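Local coordinates for protein succinyl-CoA ligase (ADP-forming) subunit alpha (Methanosaeta concilii, PDB 6HXI) that belongs to the succinyl-CoA ligase alpha-subunit family, carries a helical C-terminal region of the citrate synthase family, and holds coenzyme A, at residues Leu368-Lys373 / Trp392-Leu397; Leu504-Ala509 / Asp541-Ile546; Tyr20-Ile25 / Gly52-Phe57. All coordinates share one frame; numbering follows the deposited sequence. Where two conformers were deposited one is given.

Interaction 1: Leu368-Lys373 / Trp392-Leu397; sequences LYAGKK and WFKKEL
The carboxylate of Glu396 meets Lys372 over one side of its plane. CE of Lys372 stands above that side, displaced toward the oxygen end, and lies 3.7 Å from Glu396 OE1. The ammonium group reaches no salt-bridge distance. Lys372 NZ is 4.0 Å from Glu396 OE1 and 4.1 Å from Glu396 OE2, so the ammonium sits about equally far from both oxygens. Lys372 leaves its backbone with CG anti to N (chi1 -164°) and bends only at its last torsion, chi4 69°. Its chain crosses the extended Glu396 at about a right angle. Arg380 makes a salt bridge to Glu396 OE1 and probably helps to fix the carboxylate. The second contact is apolar. Ala370 CB rests 4.3 Å from Lys394 CA, with Lys394 CG alongside. Lys394 NZ turns away and bonds to Thr358 OG1. Pro611 of a second subunit packs on both Ala370 and Lys394. Tyr369 and Lys372 are joined by two backbone hydrogen bonds, from Tyr369 N to Lys372 O at 2.8 Å and from Lys372 N to Tyr369 O at 3.0 Å. This is a beta hairpin with a two-residue loop, a type I' turn from Tyr369 to Lys372, set against the chain leaving helix 383-393.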
loop_
_atom_site.group_PDB
_atom_site.type_symbol
_atom_site.label_atom_id
_atom_site.label_comp_id
_atom_site.label_asym_id
_atom_site.label_seq_id
_atom_site.Cartn_x
_atom_site.Cartn_y
_atom_site.Cartn_z
ATOM N N LEU B 368 14.392 -21.949 -10.497
ATOM C CA LEU B 368 15.762 -21.438 -10.568
ATOM C C LEU B 368 15.810 -20.042 -9.965
ATOM O O LEU B 368 14.910 -19.224 -10.236
ATOM C CB LEU B 368 16.203 -21.332 -12.048
ATOM C CG LEU B 368 16.180 -22.573 -12.920
ATOM C CD1 LEU B 368 16.758 -22.251 -14.284
ATOM C CD2 LEU B 368 17.064 -23.679 -12.349
ATOM N N TYR B 369 16.842 -19.755 -9.164
ATOM C CA TYR B 369 17.082 -18.410 -8.628
ATOM C C TYR B 369 18.386 -18.016 -9.272
ATOM O O TYR B 369 19.397 -18.619 -8.953
ATOM C CB TYR B 369 17.276 -18.395 -7.074
ATOM C CG TYR B 369 16.057 -18.698 -6.229
ATOM C CD1 TYR B 369 14.760 -18.580 -6.761
ATOM C CD2 TYR B 369 16.174 -18.890 -4.857
ATOM C CE1 TYR B 369 13.634 -18.742 -5.951
ATOM C CE2 TYR B 369 15.055 -19.056 -4.045
ATOM C CZ TYR B 369 13.793 -18.970 -4.590
ATOM O OH TYR B 369 12.739 -19.209 -3.762
ATOM N N ALA B 370 18.354 -17.049 -10.203
ATOM C CA ALA B 370 19.506 -16.524 -10.962
ATOM C C ALA B 370 20.240 -17.659 -11.662
ATOM O O ALA B 370 21.453 -17.724 -11.637
ATOM C CB ALA B 370 20.462 -15.719 -10.050
ATOM N N GLY B 371 19.476 -18.593 -12.199
ATOM C CA GLY B 371 20.020 -19.738 -12.922
ATOM C C GLY B 371 20.455 -20.909 -12.067
ATOM O O GLY B 371 20.822 -21.935 -12.608
ATOM N N LYS B 372 20.370 -20.811 -10.746
ATOM C CA LYS B 372 20.790 -21.902 -9.839
ATOM C C LYS B 372 19.508 -22.645 -9.349
ATOM O O LYS B 372 18.542 -22.000 -8.927
ATOM C CB LYS B 372 21.567 -21.257 -8.653
ATOM C CG LYS B 372 22.386 -22.185 -7.827
ATOM C CD LYS B 372 23.524 -21.443 -7.146
ATOM C CE LYS B 372 24.366 -22.393 -6.318
ATOM N NZ LYS B 372 25.148 -23.345 -7.159
ATOM N N LYS B 373 19.479 -23.981 -9.458
ATOM C CA LYS B 373 18.318 -24.770 -8.982
ATOM C C LYS B 373 18.071 -24.522 -7.467
ATOM O O LYS B 373 19.024 -24.500 -6.683
ATOM C CB LYS B 373 18.557 -26.270 -9.199
ATOM C CG LYS B 373 18.617 -26.744 -10.654
ATOM C CD LYS B 373 19.364 -28.087 -10.686
ATOM C CE LYS B 373 19.157 -28.814 -12.000
ATOM N NZ LYS B 373 17.732 -29.235 -12.217
ATOM N N TRP B 392 18.660 -10.487 -5.838
ATOM C CA TRP B 392 18.846 -9.046 -5.991
ATOM C C TRP B 392 20.141 -8.688 -6.732
ATOM O O TRP B 392 20.132 -7.740 -7.501
ATOM C CB TRP B 392 18.856 -8.311 -4.635
ATOM C CG TRP B 392 17.604 -8.401 -3.804
ATOM C CD1 TRP B 392 16.535 -9.233 -3.991
ATOM C CD2 TRP B 392 17.377 -7.724 -2.567
ATOM N NE1 TRP B 392 15.661 -9.121 -2.945
ATOM C CE2 TRP B 392 16.160 -8.207 -2.045
ATOM C CE3 TRP B 392 18.107 -6.764 -1.830
ATOM C CZ2 TRP B 392 15.633 -7.747 -0.831
ATOM C CZ3 TRP B 392 17.551 -6.255 -0.658
ATOM C CH2 TRP B 392 16.352 -6.776 -0.147
ATOM N N PHE B 393 21.274 -9.353 -6.445
ATOM C CA PHE B 393 22.526 -8.915 -7.082
ATOM C C PHE B 393 22.976 -9.824 -8.180
ATOM O O PHE B 393 23.957 -9.510 -8.853
ATOM C CB PHE B 393 23.650 -8.689 -6.056
ATOM C CG PHE B 393 23.250 -7.818 -4.893
ATOM C CD1 PHE B 393 22.615 -8.363 -3.772
ATOM C CD2 PHE B 393 23.515 -6.460 -4.900
ATOM C CE1 PHE B 393 22.217 -7.556 -2.701
ATOM C CE2 PHE B 393 23.133 -5.655 -3.816
ATOM C CZ PHE B 393 22.477 -6.209 -2.738
ATOM N N LYS B 394 22.242 -10.933 -8.383
ATOM C CA LYS B 394 22.572 -11.998 -9.347
ATOM C C LYS B 394 24.009 -12.501 -9.104
ATOM O O LYS B 394 24.803 -12.605 -10.023
ATOM C CB LYS B 394 22.297 -11.561 -10.796
ATOM C CG LYS B 394 20.812 -11.420 -11.088
ATOM C CD LYS B 394 20.517 -11.269 -12.571
ATOM C CE LYS B 394 20.981 -9.954 -13.103
ATOM N NZ LYS B 394 20.963 -9.926 -14.590
ATOM N N LYS B 395 24.352 -12.702 -7.809
ATOM C CA LYS B 395 25.668 -13.147 -7.384
ATOM C C LYS B 395 25.609 -14.283 -6.401
ATOM O O LYS B 395 24.747 -14.324 -5.549
ATOM C CB LYS B 395 26.474 -12.007 -6.721
ATOM C CG LYS B 395 26.791 -10.823 -7.620
ATOM C CD LYS B 395 27.890 -11.137 -8.607
ATOM C CE LYS B 395 27.745 -10.277 -9.839
ATOM N NZ LYS B 395 27.881 -8.836 -9.543
ATOM N N GLU B 396 26.608 -15.146 -6.463
ATOM C CA GLU B 396 26.827 -16.199 -5.491
ATOM C C GLU B 396 27.795 -15.509 -4.546
ATOM O O GLU B 396 28.943 -15.294 -4.894
ATOM C CB GLU B 396 27.437 -17.450 -6.146
ATOM C CG GLU B 396 27.468 -18.622 -5.171
ATOM C CD GLU B 396 27.598 -20.033 -5.724
ATOM O OE1 GLU B 396 27.538 -20.981 -4.903
ATOM O OE2 GLU B 396 27.737 -20.199 -6.962
ATOM N N LEU B 397 27.281 -14.998 -3.428
ATOM C CA LEU B 397 28.122 -14.171 -2.556
ATOM C C LEU B 397 28.987 -14.999 -1.683
ATOM O O LEU B 397 28.548 -16.066 -1.261
ATOM C CB LEU B 397 27.243 -13.264 -1.659
ATOM C CG LEU B 397 26.445 -12.157 -2.339
ATOM C CD1 LEU B 397 25.515 -11.580 -1.379
ATOM C CD2 LEU B 397 27.381 -11.052 -2.864
#

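Interaction 2: Leu504-Ala509 / Asp541-Ile546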
loop_
_atom_site.group_PDB
_atom_site.type_symbol
_atom_site.label_atom_id
_atom_site.label_comp_id
_atom_site.label_asym_id
_atom_site.label_seq_id
_atom_site.Cartn_x
_atom_site.Cartn_y
_atom_site.Cartn_z
ATOM N N LEU B 504 28.254 -3.917 16.792
ATOM C CA LEU B 504 28.079 -5.282 16.291
ATOM C C LEU B 504 28.418 -5.354 14.781
ATOM O O LEU B 504 29.147 -6.244 14.374
ATOM C CB LEU B 504 26.642 -5.771 16.560
ATOM C CG LEU B 504 26.378 -6.192 18.020
ATOM C CD1 LEU B 504 24.950 -5.789 18.487
ATOM C CD2 LEU B 504 26.650 -7.684 18.221
ATOM N N LEU B 505 27.959 -4.359 13.995
ATOM C CA LEU B 505 28.188 -4.242 12.542
ATOM C C LEU B 505 29.623 -3.942 12.202
ATOM O O LEU B 505 30.215 -4.622 11.368
ATOM C CB LEU B 505 27.250 -3.205 11.915
ATOM C CG LEU B 505 25.788 -3.553 11.808
ATOM C CD1 LEU B 505 24.965 -2.328 11.548
ATOM C CD2 LEU B 505 25.524 -4.603 10.724
ATOM N N ILE B 506 30.207 -2.964 12.870
ATOM C CA ILE B 506 31.605 -2.609 12.677
ATOM C C ILE B 506 32.559 -3.719 13.131
ATOM O O ILE B 506 33.574 -3.956 12.444
ATOM C CB ILE B 506 31.918 -1.271 13.384
ATOM C CG1 ILE B 506 31.307 -0.081 12.618
ATOM C CG2 ILE B 506 33.430 -1.123 13.624
ATOM C CD1 ILE B 506 31.757 1.351 13.186
ATOM N N SER B 507 32.294 -4.359 14.291
ATOM C CA SER B 507 33.220 -5.407 14.763
ATOM C C SER B 507 33.252 -6.596 13.763
ATOM O O SER B 507 34.322 -7.033 13.343
ATOM C CB SER B 507 32.945 -5.820 16.213
ATOM O OG SER B 507 31.593 -6.184 16.444
ATOM N N TYR B 508 32.087 -6.985 13.272
ATOM C CA TYR B 508 31.994 -8.016 12.240
ATOM C C TYR B 508 32.786 -7.664 10.937
ATOM O O TYR B 508 33.488 -8.519 10.418
ATOM C CB TYR B 508 30.511 -8.351 11.950
ATOM C CG TYR B 508 30.345 -9.458 10.928
ATOM C CD1 TYR B 508 30.345 -10.795 11.318
ATOM C CD2 TYR B 508 30.352 -9.180 9.563
ATOM C CE1 TYR B 508 30.321 -11.825 10.379
ATOM C CE2 TYR B 508 30.314 -10.205 8.612
ATOM C CZ TYR B 508 30.262 -11.521 9.027
ATOM O OH TYR B 508 30.236 -12.531 8.111
ATOM N N ALA B 509 32.626 -6.465 10.387
ATOM C CA ALA B 509 33.304 -6.061 9.152
ATOM C C ALA B 509 34.797 -5.972 9.334
ATOM O O ALA B 509 35.556 -6.461 8.489
ATOM C CB ALA B 509 32.742 -4.743 8.653
ATOM N N ASP B 541 22.281 3.565 10.490
ATOM C CA ASP B 541 22.013 3.809 9.083
ATOM C C ASP B 541 23.276 4.111 8.290
ATOM O O ASP B 541 23.436 3.574 7.201
ATOM C CB ASP B 541 20.937 4.893 8.884
ATOM C CG ASP B 541 19.543 4.422 9.277
ATOM O OD1 ASP B 541 19.441 3.482 10.099
ATOM O OD2 ASP B 541 18.556 4.999 8.775
ATOM N N GLY B 542 24.173 4.901 8.868
ATOM C CA GLY B 542 25.460 5.221 8.265
ATOM C C GLY B 542 26.314 3.997 8.101
ATOM O O GLY B 542 26.858 3.748 7.021
ATOM N N CYS B 543 26.385 3.214 9.172
ATOM C CA CYS B 543 27.128 1.978 9.266
ATOM C C CYS B 543 26.716 0.969 8.170
ATOM O O CYS B 543 27.587 0.389 7.540
ATOM C CB CYS B 543 26.957 1.386 10.658
ATOM S SG CYS B 543 28.224 0.184 11.094
ATOM N N ILE B 544 25.402 0.804 7.918
ATOM C CA ILE B 544 24.878 -0.132 6.919
ATOM C C ILE B 544 25.243 0.319 5.503
ATOM O O ILE B 544 25.779 -0.492 4.757
ATOM C CB ILE B 544 23.358 -0.412 7.107
ATOM C CG1 ILE B 544 23.097 -1.152 8.446
ATOM C CG2 ILE B 544 22.727 -1.169 5.914
ATOM C CD1 ILE B 544 21.675 -0.931 8.945
ATOM N N GLY B 545 24.953 1.582 5.159
ATOM C CA GLY B 545 25.262 2.129 3.845
ATOM C C GLY B 545 26.740 2.039 3.484
ATOM O O GLY B 545 27.093 1.558 2.408
ATOM N N ILE B 546 27.613 2.449 4.408
ATOM C CA ILE B 546 29.047 2.447 4.207
ATOM C C ILE B 546 29.586 1.017 4.111
ATOM O O ILE B 546 30.364 0.723 3.197
ATOM C CB ILE B 546 29.737 3.288 5.326
ATOM C CG1 ILE B 546 29.462 4.788 5.129
ATOM C CG2 ILE B 546 31.245 2.964 5.458
ATOM C CD1 ILE B 546 29.387 5.622 6.475
#
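Leu505 lies over both Cys543 and Ile544. Its CB touches Cys543 SG at 3.6 Å. Ile544 CG1, anti to the carbonyl carbon (chi1 -65°), turns to Leu505 CD1 and meets it at 3.8 Å. The same CD1 passes 4.1 Å from Cys543 SG, so the leucine spans two successive residues of the facing helix. Ile506 closes on the sulfur from another side, with its CG1 3.4 Å from Cys543 SG. Cys543 was modelled in two conformers, so its sulfur contacts are less certain than the Leu505-Ile544 one. In the conformer described SG is anti to the backbone N (chi1 -161°), which aims it at helix 504-509 between Leu505 and Ile506. The two helices belong to the all-helical citrate synthase-type region. Their short segments run in roughly the same direction, with axes 10.2 Å apart and 28° between them. All four touching residues are buried, and no hydrogen bond joins the segments. Helix 399-412 covers one flank, where Phe404 and Ile411 meet Leu505 and Val412 meets Ile544. Leu519 and Leu523 of helix 517-530 pack on Ile506. The side chain of Cys543 is about 14 Å from a bound coenzyme A.

Interaction 3: Tyr20-Ile25 / Gly52-Phe57; sequences YQTNAI and GIHKAF
His54 CB begins 4.1 Å from Tyr20 OH, and CG comes 3.9 Å from Tyr20 CE1. The chain turns at CB with CG anti to the backbone N (chi1 171°), which carries the imidazole toward the start of helix 22-34. ND1 makes the shortest contact, a hydrogen bond of 2.7 Å to Tyr20 OH in which either group could be the donor. The hydroxyl sits at the edge of the imidazole, near its plane. The two rings themselves are steeply inclined, with planes at 85°. Strand 52-58 is an outermost strand of the sheet within this chain. Helix 22-34 follows strand 15-18 of the same sheet, in a Rossmann-like CoA-binding fold. Gln21, the N-cap residue of that helix, touches coenzyme A. Further round the ring, CE1 of His54 meets Thr22 CG2 at 3.8 Å. Ile25 CG2 lies against the CD2-NE2 side of the ring, 3.8 Å from His54 NE2, while CD1 of Ile25 is over one face of the imidazole. Ile45 of strand 42-46 also packs on His54. At the tip, NE2 hydrogen-bonds at 2.8 Å to a water in the ring plane. That water donates a hydrogen bond of 2.7 Å to Thr22 O, joining the imidazole to the first turn of the helix.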
loop_
_atom_site.group_PDB
_atom_site.type_symbol
_atom_site.label_atom_id
_atom_site.label_comp_id
_atom_site.label_asym_id
_atom_site.label_seq_id
_atom_site.Cartn_x
_atom_site.Cartn_y
_atom_site.Cartn_z
ATOM N N TYR B 20 -16.585 -29.222 -15.279
ATOM C CA TYR B 20 -15.906 -28.106 -15.929
ATOM C C TYR B 20 -14.918 -28.562 -16.987
ATOM O O TYR B 20 -13.715 -28.511 -16.790
ATOM C CB TYR B 20 -15.270 -27.159 -14.885
ATOM C CG TYR B 20 -15.054 -25.756 -15.405
ATOM C CD1 TYR B 20 -16.071 -25.069 -16.061
ATOM C CD2 TYR B 20 -13.819 -25.124 -15.275
ATOM C CE1 TYR B 20 -15.866 -23.788 -16.572
ATOM C CE2 TYR B 20 -13.615 -23.834 -15.760
ATOM C CZ TYR B 20 -14.655 -23.155 -16.369
ATOM O OH TYR B 20 -14.453 -21.888 -16.868
ATOM N N GLN B 21 -15.444 -29.010 -18.129
ATOM C CA GLN B 21 -14.641 -29.530 -19.237
ATOM C C GLN B 21 -14.626 -28.508 -20.343
ATOM O O GLN B 21 -15.403 -28.602 -21.287
ATOM C CB GLN B 21 -15.192 -30.901 -19.703
ATOM C CG GLN B 21 -15.044 -32.013 -18.658
ATOM C CD GLN B 21 -13.628 -32.502 -18.454
ATOM O OE1 GLN B 21 -12.862 -32.657 -19.403
ATOM N NE2 GLN B 21 -13.242 -32.754 -17.199
ATOM N N THR B 22 -13.773 -27.518 -20.203
ATOM C CA THR B 22 -13.679 -26.358 -21.100
ATOM C C THR B 22 -13.429 -26.739 -22.569
ATOM O O THR B 22 -14.036 -26.140 -23.462
ATOM C CB THR B 22 -12.650 -25.336 -20.588
ATOM O OG1 THR B 22 -11.349 -25.900 -20.714
ATOM C CG2 THR B 22 -12.892 -24.926 -19.136
ATOM N N ASN B 23 -12.567 -27.719 -22.831
ATOM C CA ASN B 23 -12.307 -28.161 -24.215
ATOM C C ASN B 23 -13.525 -28.832 -24.855
ATOM O O ASN B 23 -13.851 -28.542 -26.009
ATOM C CB ASN B 23 -11.071 -29.077 -24.284
ATOM C CG ASN B 23 -10.337 -29.028 -25.599
ATOM O OD1 ASN B 23 -10.636 -28.223 -26.495
ATOM N ND2 ASN B 23 -9.334 -29.881 -25.734
ATOM N N ALA B 24 -14.214 -29.701 -24.090
ATOM C CA ALA B 24 -15.425 -30.401 -24.512
ATOM C C ALA B 24 -16.533 -29.363 -24.769
ATOM O O ALA B 24 -17.214 -29.437 -25.788
ATOM C CB ALA B 24 -15.857 -31.373 -23.416
ATOM N N ILE B 25 -16.675 -28.364 -23.861
ATOM C CA ILE B 25 -17.632 -27.273 -24.019
ATOM C C ILE B 25 -17.348 -26.564 -25.350
ATOM O O ILE B 25 -18.274 -26.413 -26.162
ATOM C CB ILE B 25 -17.616 -26.292 -22.817
ATOM C CG1 ILE B 25 -18.228 -26.950 -21.563
ATOM C CG2 ILE B 25 -18.350 -24.995 -23.152
ATOM C CD1 ILE B 25 -17.672 -26.377 -20.195
ATOM N N GLY B 52 -21.335 -19.395 -11.439
ATOM C CA GLY B 52 -20.814 -18.211 -12.097
ATOM C C GLY B 52 -21.020 -18.192 -13.589
ATOM O O GLY B 52 -22.074 -18.588 -14.096
ATOM N N ILE B 53 -19.991 -17.737 -14.298
ATOM C CA ILE B 53 -19.997 -17.651 -15.750
ATOM C C ILE B 53 -18.821 -18.354 -16.354
ATOM O O ILE B 53 -17.771 -18.512 -15.707
ATOM C CB ILE B 53 -20.089 -16.190 -16.270
ATOM C CG1 ILE B 53 -18.910 -15.307 -15.770
ATOM C CG2 ILE B 53 -21.444 -15.570 -15.994
ATOM C CD1 ILE B 53 -18.747 -13.950 -16.576
ATOM N N HIS B 54 -18.993 -18.769 -17.614
ATOM C CA HIS B 54 -17.938 -19.364 -18.399
ATOM C C HIS B 54 -17.948 -18.696 -19.766
ATOM O O HIS B 54 -18.991 -18.568 -20.385
ATOM C CB HIS B 54 -18.122 -20.872 -18.511
ATOM C CG HIS B 54 -17.182 -21.525 -19.493
ATOM N ND1 HIS B 54 -15.825 -21.650 -19.229
ATOM C CD2 HIS B 54 -17.433 -22.047 -20.719
ATOM C CE1 HIS B 54 -15.303 -22.250 -20.293
ATOM N NE2 HIS B 54 -16.232 -22.507 -21.212
ATOM N N LYS B 55 -16.796 -18.248 -20.220
ATOM C CA LYS B 55 -16.667 -17.614 -21.529
ATOM C C LYS B 55 -16.064 -18.593 -22.536
ATOM O O LYS B 55 -15.071 -19.245 -22.257
ATOM C CB LYS B 55 -15.825 -16.331 -21.394
ATOM C CG LYS B 55 -15.632 -15.556 -22.699
ATOM C CD LYS B 55 -15.098 -14.126 -22.463
ATOM C CE LYS B 55 -13.788 -14.066 -21.729
ATOM N NZ LYS B 55 -12.761 -14.930 -22.358
ATOM N N ALA B 56 -16.663 -18.687 -23.709
ATOM C CA ALA B 56 -16.224 -19.548 -24.800
ATOM C C ALA B 56 -16.451 -18.817 -26.126
ATOM O O ALA B 56 -17.050 -17.736 -26.145
ATOM C CB ALA B 56 -17.018 -20.846 -24.779
ATOM N N PHE B 57 -16.007 -19.413 -27.224
ATOM C CA PHE B 57 -16.196 -18.869 -28.562
ATOM C C PHE B 57 -17.439 -19.413 -29.250
ATOM O O PHE B 57 -17.778 -20.590 -29.113
ATOM C CB PHE B 57 -15.010 -19.251 -29.465
ATOM C CG PHE B 57 -13.774 -18.417 -29.332
ATOM C CD1 PHE B 57 -13.767 -17.082 -29.735
ATOM C CD2 PHE B 57 -12.605 -18.959 -28.814
ATOM C CE1 PHE B 57 -12.606 -16.320 -29.655
ATOM C CE2 PHE B 57 -11.444 -18.192 -28.734
ATOM C CZ PHE B 57 -11.457 -16.872 -29.146
HETATM O O HOH W 1 -14.891 -23.549 -23.449
#

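Interaction 2 is the buried one, helix against helix with apolar atoms and sulfur alone. Interactions 1 and 3 are only partly buried, and polar groups enter both. In interaction 3 the polar atoms bond directly and through water. In interaction 1 the opposite charges stay beyond salt-bridge distance, and other residues supply the stronger bonds. The three share no helix or strand. Interaction 3 lies in the N-terminal CoA-binding part of the chain, its centre about 40 Å from that of interaction 1 and about 59 Å from that of interaction 2. Interactions 1 and 2 have centres about 25 Å apart and do not touch. Other subunits pack beside interactions 1 and 3, whereas the side chains that touch in interaction 2 are covered mainly by helices of the same chain.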